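PDB 5HIW: cytochrome P450 CYP260B1 from Sorangium cellulosum, which belongs to the cytochrome P450 family of haem-thiolate proteins and holds a protoporphyrin IX with its iron in a helix-rich fold. Local coordinates for residues A276-F281 with L299-I304; A23-E28 with V41-A46; N6-T11 with Y32-L37. All coordinates share one frame; numbering follows the deposited sequence.

How the contacts relate
All three contacts reach one mixed beta sheet built from N-terminal strands and from strands 277-282 and 298-302, with centres 12 to 13 Å apart. Along the chain, contacts 2 and 3 interleave, since helix 17-28 of contact 2 lies between the segments of contact 3; contact 1 follows far downstream. Across the sheet, strand 31-34 of contact 3 borders strand 39-42 of contact 2, which borders strand 298-302 of contact 1. Backbone bonds join neighbours: V41 to Y32, and V42 to Y300 and S302. Side chains also bridge them, with F8 against Y300 and A25 against L7. The sheet thus ties the N-terminal region to the strand whose R280 holds a haem propionate.

Contact 1. Residues A276-F281 with L299-I304; sequences AGIVRF and LYLSLI. With HEM (protoporphyrin IX containing Fe), chain B.
G277 is the hollow and the Y300 ring the bump: with no side chain in the way, the phenol lies across the glycine, its CZ 3.5 Å from G277 CA. CG of Y300 stands anti to the backbone N (chi1 -177°), which lays the ring along the sheet towards A276, whose CB meets Y300 OH at 3.4 Å. V279 CG2 flanks the ring near CD2. Strands 277-281 and 299-302 form an antiparallel pair in the P450 beta sheet, I278 with L301 and R280 with L299 being its hydrogen-bonded pairs; L301 N reaches I278 O in 2.7 Å. L303 N donates to A276 O, extending the pairing past the strand end. On the face of I278 and R280, the L303 side chain crosses that of I278 at about a right angle, and L303 CD1 touches both I278 CG2 (4.0 Å) and the haem methyl CMA (3.8 Å). R280 folds at chi2 (-72°) and turns its guanidinium edge to the propionate: NH1 donates to O1A at 2.7 Å and NH2 to O2A at 2.8 Å, while NH2 also bonds V279 O.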
loop_
_atom_site.group_PDB
_atom_site.type_symbol
_atom_site.label_atom_id
_atom_site.label_comp_id
_atom_site.label_asym_id
_atom_site.label_seq_id
_atom_site.Cartn_x
_atom_site.Cartn_y
_atom_site.Cartn_z
ATOM N N ALA A 276 3.153 -6.670 3.776
ATOM C CA ALA A 276 3.599 -7.992 4.251
ATOM C C ALA A 276 3.126 -9.188 3.436
ATOM O O ALA A 276 3.829 -10.173 3.347
ATOM C CB ALA A 276 3.205 -8.231 5.679
ATOM N N GLY A 277 1.939 -9.126 2.886
ATOM C CA GLY A 277 1.405 -10.302 2.243
ATOM C C GLY A 277 0.037 -10.083 1.669
ATOM O O GLY A 277 -0.623 -9.013 1.882
ATOM N N ILE A 278 -0.353 -11.067 0.868
ATOM C CA ILE A 278 -1.642 -11.111 0.249
ATOM C C ILE A 278 -2.120 -12.547 0.254
ATOM O O ILE A 278 -1.313 -13.509 0.434
ATOM C CB ILE A 278 -1.648 -10.585 -1.197
ATOM C CG1 ILE A 278 -0.539 -11.217 -1.968
ATOM C CG2 ILE A 278 -1.593 -9.074 -1.214
ATOM C CD1 ILE A 278 -0.389 -10.692 -3.372
ATOM N N VAL A 279 -3.414 -12.696 0.001
ATOM C CA VAL A 279 -4.046 -13.942 0.181
ATOM C C VAL A 279 -4.624 -14.466 -1.168
ATOM O O VAL A 279 -5.043 -13.673 -2.014
ATOM C CB VAL A 279 -5.194 -13.769 1.187
ATOM C CG1 VAL A 279 -5.959 -15.057 1.265
ATOM C CG2 VAL A 279 -4.627 -13.324 2.560
ATOM N N ARG A 280 -4.545 -15.785 -1.364
ATOM C CA ARG A 280 -5.187 -16.526 -2.493
ATOM C C ARG A 280 -6.029 -17.716 -1.998
ATOM O O ARG A 280 -5.842 -18.189 -0.855
ATOM C CB ARG A 280 -4.104 -16.999 -3.445
ATOM C CG ARG A 280 -3.285 -15.866 -4.124
ATOM C CD ARG A 280 -4.174 -15.184 -5.161
ATOM N NE ARG A 280 -3.584 -14.148 -5.986
ATOM C CZ ARG A 280 -3.519 -12.837 -5.682
ATOM N NH1 ARG A 280 -2.990 -11.995 -6.537
ATOM N NH2 ARG A 280 -3.915 -12.408 -4.493
ATOM N N PHE A 281 -6.942 -18.146 -2.861
ATOM C CA PHE A 281 -7.927 -19.223 -2.624
ATOM C C PHE A 281 -7.543 -20.362 -3.546
ATOM O O PHE A 281 -7.329 -20.152 -4.737
ATOM C CB PHE A 281 -9.334 -18.768 -2.897
ATOM C CG PHE A 281 -10.360 -19.881 -2.677
ATOM C CD1 PHE A 281 -10.637 -20.796 -3.703
ATOM C CD2 PHE A 281 -10.923 -20.090 -1.420
ATOM C CE1 PHE A 281 -11.513 -21.861 -3.510
ATOM C CE2 PHE A 281 -11.840 -21.139 -1.225
ATOM C CZ PHE A 281 -12.111 -22.028 -2.262
ATOM N N LEU A 299 -4.505 -19.300 1.386
ATOM C CA LEU A 299 -3.037 -19.263 1.306
ATOM C C LEU A 299 -2.519 -17.828 1.394
ATOM O O LEU A 299 -3.039 -16.945 0.703
ATOM C CB LEU A 299 -2.623 -19.888 0.007
ATOM C CG LEU A 299 -1.181 -20.205 -0.240
ATOM C CD1 LEU A 299 -0.684 -21.264 0.778
ATOM C CD2 LEU A 299 -0.970 -20.684 -1.657
ATOM N N TYR A 300 -1.552 -17.583 2.292
ATOM C CA TYR A 300 -0.943 -16.307 2.448
ATOM C C TYR A 300 0.439 -16.300 1.783
ATOM O O TYR A 300 1.326 -17.151 2.074
ATOM C CB TYR A 300 -0.872 -15.955 3.945
ATOM C CG TYR A 300 -0.323 -14.590 4.352
ATOM C CD1 TYR A 300 1.018 -14.346 4.478
ATOM C CD2 TYR A 300 -1.170 -13.567 4.586
ATOM C CE1 TYR A 300 1.483 -13.091 4.863
ATOM C CE2 TYR A 300 -0.727 -12.327 4.978
ATOM C CZ TYR A 300 0.567 -12.103 5.161
ATOM O OH TYR A 300 0.997 -10.866 5.524
ATOM N N LEU A 301 0.679 -15.267 0.982
ATOM C CA LEU A 301 1.964 -15.115 0.250
ATOM C C LEU A 301 2.787 -14.003 0.853
ATOM O O LEU A 301 2.310 -12.869 0.969
ATOM C CB LEU A 301 1.690 -14.787 -1.224
ATOM C CG LEU A 301 0.701 -15.674 -1.980
ATOM C CD1 LEU A 301 0.514 -15.230 -3.422
ATOM C CD2 LEU A 301 1.275 -17.078 -1.988
ATOM N N SER A 302 3.995 -14.312 1.323
ATOM C CA SER A 302 4.879 -13.311 1.821
ATOM C C SER A 302 5.416 -12.446 0.672
ATOM O O SER A 302 5.979 -12.944 -0.297
ATOM C CB SER A 302 6.102 -13.893 2.513
ATOM O OG SER A 302 6.977 -12.837 2.952
ATOM N N LEU A 303 5.205 -11.159 0.786
ATOM C CA LEU A 303 5.745 -10.201 -0.176
ATOM C C LEU A 303 7.045 -9.612 0.329
ATOM O O LEU A 303 7.583 -8.725 -0.293
ATOM C CB LEU A 303 4.699 -9.144 -0.481
ATOM C CG LEU A 303 3.381 -9.641 -1.047
ATOM C CD1 LEU A 303 2.346 -8.524 -1.268
ATOM C CD2 LEU A 303 3.466 -10.413 -2.330
ATOM N N ILE A 304 7.569 -10.105 1.481
ATOM C CA ILE A 304 8.818 -9.626 2.040
ATOM C C ILE A 304 10.017 -10.595 1.911
ATOM O O ILE A 304 11.140 -10.144 1.770
ATOM C CB ILE A 304 8.613 -9.197 3.543
ATOM C CG1 ILE A 304 7.786 -7.874 3.623
ATOM C CG2 ILE A 304 9.904 -9.009 4.338
ATOM C CD1 ILE A 304 7.149 -7.484 4.952
HETATM C CHA HEM B . -3.556 -4.169 -5.892
HETATM C CHB HEM B . -0.059 -2.857 -2.781
HETATM C CHC HEM B . -1.145 1.762 -3.505
HETATM C CHD HEM B . -5.132 0.357 -5.758
HETATM C C1A HEM B . -2.480 -4.228 -5.053
HETATM C C2A HEM B . -1.790 -5.406 -4.660
HETATM C C3A HEM B . -0.779 -5.036 -3.814
HETATM C C4A HEM B . -0.921 -3.627 -3.588
HETATM C CMA HEM B . 0.219 -5.987 -3.123
HETATM C CAA HEM B . -2.026 -6.809 -5.209
HETATM C CBA HEM B . -3.234 -7.448 -4.503
HETATM C CGA HEM B . -3.363 -8.902 -4.799
HETATM O O1A HEM B . -2.719 -9.415 -5.772
HETATM O O2A HEM B . -3.951 -9.645 -3.974
HETATM C C1B HEM B . -0.076 -1.520 -2.664
HETATM C C2B HEM B . 0.934 -0.798 -1.940
HETATM C C3B HEM B . 0.622 0.528 -2.169
HETATM C C4B HEM B . -0.587 0.594 -2.993
HETATM C CMB HEM B . 2.085 -1.299 -1.050
HETATM C CAB HEM B . 1.383 1.589 -1.556
HETATM C CBB HEM B . 1.094 2.838 -1.398
HETATM C C1C HEM B . -2.350 1.793 -4.204
HETATM C C2C HEM B . -2.963 3.021 -4.611
HETATM C C3C HEM B . -4.103 2.607 -5.244
HETATM C C4C HEM B . -4.196 1.185 -5.177
HETATM C CMC HEM B . -2.327 4.355 -4.302
HETATM C CAC HEM B . -5.129 3.442 -5.897
HETATM C CBC HEM B . -4.809 4.612 -6.432
HETATM C C1D HEM B . -4.975 -1.009 -5.962
HETATM C C2D HEM B . -6.009 -1.755 -6.727
HETATM C C3D HEM B . -5.586 -3.013 -6.763
HETATM C C4D HEM B . -4.295 -3.018 -6.058
HETATM C CMD HEM B . -7.325 -1.232 -7.271
HETATM C CAD HEM B . -6.224 -4.208 -7.490
HETATM C CBD HEM B . -5.597 -4.307 -8.868
HETATM C CGD HEM B . -6.182 -5.450 -9.710
HETATM O O1D HEM B . -6.771 -6.445 -9.187
HETATM O O2D HEM B . -6.074 -5.436 -10.982
HETATM N NA HEM B . -1.896 -3.132 -4.383
HETATM N NB HEM B . -0.852 -0.656 -3.359
HETATM N NC HEM B . -3.032 0.722 -4.585
HETATM N ND HEM B . -3.967 -1.821 -5.559
HETATM FE FE HEM B . -2.431 -1.249 -4.517
HETATM O O HOH W 1 5.842 -11.271 4.832
HETATM O O HOH W 2 -3.706 -1.521 -2.628
#

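Contact 2. Residues A23-E28 with V41-A46; sequences AAAARE and VVLRGA
R44 and A26 carry the polar half of this contact. The guanidinium comes edge-on to the helix backbone and grips a single oxygen with two nitrogens: R44 NE donates to A26 O at 2.9 Å and R44 NH2 to the same A26 O at 3.0 Å. The oxygen lies almost in the guanidinium plane. Neither bond is straight, with N-H...O angles of 153° for NE and 144° for NH2, as expected when two neighbouring N-H groups converge on one acceptor. NH2 approaches in the carbonyl plane, whereas NE is tilted away from it. R44 NH2 also lies 3.1 Å from R27 O, so the positive group sits beside two carbonyls near the C-terminal end of helix 17-28, where it probably offsets some of the negative end of the helix dipole. The side chain gets there by running extended from CG to NE.

The apolar half is small and close. A26 points its methyl at L43, CB to CB 3.8 Å, and L43 CD1 presses on the helix backbone at A26 N, 3.7 Å away. The same CD1 touches A25 CB at 4.1 Å, so the leucine branch spans two consecutive alanines.

L43 and R44 form the short link from strand 39-42 to helix 45-53, with R44 at that helix's N-cap position. S30, between helix 17-28 and strand 31-34, accepts from R44 N through OG, while Y32 and S302 of the flanking strands pack against L43.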
loop_
_atom_site.group_PDB
_atom_site.type_symbol
_atom_site.label_atom_id
_atom_site.label_comp_id
_atom_site.label_asym_id
_atom_site.label_seq_id
_atom_site.Cartn_x
_atom_site.Cartn_y
_atom_site.Cartn_z
ATOM N N ALA A 23 13.541 -14.618 5.707
ATOM C CA ALA A 23 14.390 -15.272 4.728
ATOM C C ALA A 23 15.116 -16.512 5.373
ATOM O O ALA A 23 15.255 -17.528 4.693
ATOM C CB ALA A 23 15.413 -14.300 4.188
ATOM N N ALA A 24 15.538 -16.387 6.642
ATOM C CA ALA A 24 16.094 -17.555 7.408
ATOM C C ALA A 24 15.084 -18.719 7.510
ATOM O O ALA A 24 15.395 -19.876 7.202
ATOM C CB ALA A 24 16.580 -17.129 8.779
ATOM N N ALA A 25 13.845 -18.404 7.803
ATOM C CA ALA A 25 12.806 -19.407 7.904
ATOM C C ALA A 25 12.534 -20.023 6.555
ATOM O O ALA A 25 12.279 -21.206 6.466
ATOM C CB ALA A 25 11.511 -18.828 8.499
ATOM N N ALA A 26 12.570 -19.223 5.495
ATOM C CA ALA A 26 12.332 -19.725 4.118
ATOM C C ALA A 26 13.429 -20.717 3.664
ATOM O O ALA A 26 13.168 -21.593 2.872
ATOM C CB ALA A 26 12.367 -18.555 3.138
ATOM N N ARG A 27 14.669 -20.445 4.036
ATOM C CA ARG A 27 15.736 -21.445 3.850
ATOM C C ARG A 27 15.319 -22.784 4.484
ATOM O O ARG A 27 15.465 -23.817 3.855
ATOM C CB ARG A 27 17.085 -20.930 4.370
ATOM C CG ARG A 27 17.698 -19.904 3.406
ATOM C CD ARG A 27 19.163 -19.514 3.632
ATOM N NE ARG A 27 19.411 -19.182 5.023
ATOM C CZ ARG A 27 19.304 -17.977 5.581
ATOM N NH1 ARG A 27 18.942 -16.921 4.862
ATOM N NH2 ARG A 27 19.579 -17.840 6.888
ATOM N N GLU A 28 14.749 -22.784 5.679
ATOM C CA GLU A 28 14.277 -24.070 6.232
ATOM C C GLU A 28 13.066 -24.692 5.534
ATOM O O GLU A 28 13.094 -25.872 5.274
ATOM C CB GLU A 28 14.037 -24.011 7.743
ATOM C CG GLU A 28 15.195 -23.403 8.523
ATOM C CD GLU A 28 16.409 -24.290 8.381
ATOM O OE1 GLU A 28 16.291 -25.478 8.804
ATOM O OE2 GLU A 28 17.402 -23.847 7.734
ATOM N N VAL A 41 1.396 -20.380 4.694
ATOM C CA VAL A 41 2.153 -19.239 4.151
ATOM C C VAL A 41 3.128 -19.808 3.164
ATOM O O VAL A 41 3.742 -20.855 3.410
ATOM C CB VAL A 41 2.851 -18.479 5.278
ATOM C CG1 VAL A 41 3.762 -17.436 4.766
ATOM C CG2 VAL A 41 1.856 -17.838 6.195
ATOM N N VAL A 42 3.298 -19.121 2.044
ATOM C CA VAL A 42 4.398 -19.324 1.113
ATOM C C VAL A 42 5.417 -18.248 1.261
ATOM O O VAL A 42 5.122 -17.001 1.133
ATOM C CB VAL A 42 3.898 -19.317 -0.328
ATOM C CG1 VAL A 42 4.975 -19.740 -1.289
ATOM C CG2 VAL A 42 2.704 -20.269 -0.430
ATOM N N LEU A 43 6.609 -18.683 1.529
ATOM C CA LEU A 43 7.723 -17.762 1.726
ATOM C C LEU A 43 8.641 -17.523 0.528
ATOM O O LEU A 43 8.923 -16.364 0.238
ATOM C CB LEU A 43 8.579 -18.147 2.915
ATOM C CG LEU A 43 7.948 -18.096 4.314
ATOM C CD1 LEU A 43 8.919 -18.651 5.375
ATOM C CD2 LEU A 43 7.551 -16.655 4.674
ATOM N N ARG A 44 9.132 -18.560 -0.148
ATOM C CA ARG A 44 10.204 -18.341 -1.151
ATOM C C ARG A 44 9.657 -17.553 -2.332
ATOM O O ARG A 44 8.540 -17.811 -2.835
ATOM C CB ARG A 44 10.821 -19.613 -1.703
ATOM C CG ARG A 44 11.641 -20.298 -0.598
ATOM C CD ARG A 44 12.163 -21.639 -1.047
ATOM N NE ARG A 44 12.719 -22.315 0.123
ATOM C CZ ARG A 44 13.256 -23.539 0.120
ATOM N NH1 ARG A 44 13.365 -24.258 -1.010
ATOM N NH2 ARG A 44 13.671 -24.031 1.279
ATOM N N GLY A 45 10.473 -16.611 -2.740
ATOM C CA GLY A 45 10.141 -15.724 -3.850
ATOM C C GLY A 45 9.690 -16.447 -5.099
ATOM O O GLY A 45 8.722 -16.065 -5.701
ATOM N N ALA A 46 10.400 -17.507 -5.508
ATOM C CA ALA A 46 10.022 -18.264 -6.693
ATOM C C ALA A 46 8.701 -18.958 -6.564
ATOM O O ALA A 46 7.974 -19.048 -7.539
ATOM C CB ALA A 46 11.127 -19.288 -7.061
#

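Contact 3. Residues N6-T11 with Y32-L37; sequences NLFSFT and YFDEGL
The F8 ring has L37 over one face and two oxygens at its edge. L37 CD1 stands 3.8 Å from the ring centroid, only 9° off the normal, a CH-pi contact, while Y32 OH meets F8 CE1 at the rim at 3.3 Å and D34 OD2 lies near CD1. An Asx motif ends strand 31-34: D34 OD1 accepts from L37 N at 3.0 Å and, weakly, from G36 N, which holds the turn that brings L37 over F8. Ring and carboxylate planes of F8 and D34 are nearly perpendicular, 86° apart. The Y32 ring in turn has D34 OD2 in plane at its edge, and L7 CD1 approaches its CZ obliquely to 3.5 Å. Through the packing of L7 and F8 and the bond from L7 N to D34 OD2, the loop is held against strand 31-34, next to the outermost strand 4-5 of the P450 sheet. The N6 amide lies alongside the backbone of G36. Y300 of strand 298-302 also meets the F8 ring, their planes nearly perpendicular. D34 OD2 takes two donors, Y32 OH at 2.7 Å on its anti lone pair and L7 N at 2.9 Å on the syn side, 24° out of the carboxylate plane.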
loop_
_atom_site.group_PDB
_atom_site.type_symbol
_atom_site.label_atom_id
_atom_site.label_comp_id
_atom_site.label_asym_id
_atom_site.label_seq_id
_atom_site.Cartn_x
_atom_site.Cartn_y
_atom_site.Cartn_z
ATOM N N ASN A 6 5.480 -19.751 14.210
ATOM C CA ASN A 6 4.752 -18.489 14.486
ATOM C C ASN A 6 5.773 -17.386 14.159
ATOM O O ASN A 6 6.619 -17.065 14.976
ATOM C CB ASN A 6 4.269 -18.370 15.963
ATOM C CG ASN A 6 3.337 -17.139 16.177
ATOM O OD1 ASN A 6 3.475 -16.132 15.505
ATOM N ND2 ASN A 6 2.373 -17.238 17.084
ATOM N N LEU A 7 5.802 -16.944 12.905
ATOM C CA LEU A 7 6.813 -15.967 12.479
ATOM C C LEU A 7 6.293 -14.517 12.427
ATOM O O LEU A 7 7.055 -13.574 12.518
ATOM C CB LEU A 7 7.319 -16.403 11.107
ATOM C CG LEU A 7 7.910 -17.802 10.960
ATOM C CD1 LEU A 7 8.360 -17.992 9.538
ATOM C CD2 LEU A 7 9.112 -17.995 11.899
ATOM N N PHE A 8 4.988 -14.342 12.331
ATOM C CA PHE A 8 4.419 -13.008 12.120
ATOM C C PHE A 8 4.196 -12.189 13.391
ATOM O O PHE A 8 3.888 -11.009 13.322
ATOM C CB PHE A 8 3.181 -13.105 11.232
ATOM C CG PHE A 8 3.525 -13.263 9.757
ATOM C CD1 PHE A 8 4.056 -14.442 9.252
ATOM C CD2 PHE A 8 3.366 -12.186 8.871
ATOM C CE1 PHE A 8 4.373 -14.577 7.928
ATOM C CE2 PHE A 8 3.691 -12.323 7.540
ATOM C CZ PHE A 8 4.162 -13.495 7.040
ATOM N N SER A 9 4.314 -12.839 14.548
ATOM C CA SER A 9 4.205 -12.130 15.843
ATOM C C SER A 9 5.564 -11.511 16.230
ATOM O O SER A 9 5.654 -10.712 17.134
ATOM C CB SER A 9 3.638 -13.076 16.938
ATOM O OG SER A 9 4.402 -14.275 16.974
ATOM N N PHE A 10 6.602 -11.828 15.502
ATOM C CA PHE A 10 7.932 -11.192 15.683
ATOM C C PHE A 10 7.791 -9.662 15.768
ATOM O O PHE A 10 7.103 -9.051 14.953
ATOM C CB PHE A 10 8.810 -11.633 14.489
ATOM C CG PHE A 10 10.257 -11.182 14.548
ATOM C CD1 PHE A 10 10.625 -9.980 14.027
ATOM C CD2 PHE A 10 11.235 -11.989 15.126
ATOM C CE1 PHE A 10 11.953 -9.531 14.086
ATOM C CE2 PHE A 10 12.554 -11.582 15.175
ATOM C CZ PHE A 10 12.927 -10.355 14.646
ATOM N N THR A 11 8.367 -9.049 16.798
ATOM C CA THR A 11 8.537 -7.591 16.866
ATOM C C THR A 11 10.010 -7.247 17.083
ATOM O O THR A 11 10.812 -8.129 17.428
ATOM C CB THR A 11 7.739 -6.912 17.977
ATOM O OG1 THR A 11 8.281 -7.266 19.238
ATOM C CG2 THR A 11 6.321 -7.338 17.948
ATOM N N TYR A 32 4.594 -23.370 5.123
ATOM C CA TYR A 32 4.492 -23.702 6.552
ATOM C C TYR A 32 3.212 -23.120 7.018
ATOM O O TYR A 32 2.644 -22.241 6.336
ATOM C CB TYR A 32 5.699 -23.200 7.340
ATOM C CG TYR A 32 5.563 -21.775 7.742
ATOM C CD1 TYR A 32 5.899 -20.762 6.844
ATOM C CD2 TYR A 32 5.060 -21.421 8.951
ATOM C CE1 TYR A 32 5.727 -19.415 7.172
ATOM C CE2 TYR A 32 4.886 -20.101 9.292
ATOM C CZ TYR A 32 5.249 -19.086 8.370
ATOM O OH TYR A 32 4.982 -17.770 8.629
ATOM N N PHE A 33 2.677 -23.592 8.141
ATOM C CA PHE A 33 1.410 -23.105 8.620
ATOM C C PHE A 33 1.827 -22.193 9.722
ATOM O O PHE A 33 2.504 -22.599 10.691
ATOM C CB PHE A 33 0.485 -24.252 9.121
ATOM C CG PHE A 33 -0.836 -23.820 9.641
ATOM C CD1 PHE A 33 -0.994 -23.331 10.933
ATOM C CD2 PHE A 33 -1.973 -23.936 8.855
ATOM C CE1 PHE A 33 -2.225 -22.931 11.364
ATOM C CE2 PHE A 33 -3.214 -23.515 9.303
ATOM C CZ PHE A 33 -3.348 -23.010 10.573
ATOM N N ASP A 34 1.429 -20.935 9.590
ATOM C CA ASP A 34 1.690 -19.967 10.632
ATOM C C ASP A 34 0.543 -19.956 11.615
ATOM O O ASP A 34 -0.565 -19.582 11.309
ATOM C CB ASP A 34 1.885 -18.560 10.061
ATOM C CG ASP A 34 2.496 -17.640 11.049
ATOM O OD1 ASP A 34 1.782 -17.208 11.969
ATOM O OD2 ASP A 34 3.720 -17.380 10.939
ATOM N N GLU A 35 0.876 -20.336 12.841
ATOM C CA GLU A 35 -0.096 -20.397 13.952
ATOM C C GLU A 35 -0.599 -19.054 14.411
ATOM O O GLU A 35 -1.704 -18.977 14.873
ATOM C CB GLU A 35 0.520 -21.202 15.138
ATOM C CG GLU A 35 0.747 -22.643 14.775
ATOM C CD GLU A 35 1.288 -23.525 15.901
ATOM O OE1 GLU A 35 2.044 -23.041 16.738
ATOM O OE2 GLU A 35 1.022 -24.741 15.818
ATOM N N GLY A 36 0.191 -17.991 14.245
ATOM C CA GLY A 36 -0.274 -16.605 14.582
ATOM C C GLY A 36 -1.306 -16.147 13.533
ATOM O O GLY A 36 -2.338 -15.596 13.887
ATOM N N LEU A 37 -1.046 -16.360 12.257
ATOM C CA LEU A 37 -2.003 -15.981 11.167
ATOM C C LEU A 37 -3.124 -16.955 11.005
ATOM O O LEU A 37 -4.185 -16.585 10.560
ATOM C CB LEU A 37 -1.295 -15.842 9.780
ATOM C CG LEU A 37 -0.124 -14.850 9.652
ATOM C CD1 LEU A 37 0.311 -14.808 8.217
ATOM C CD2 LEU A 37 -0.433 -13.418 10.133
#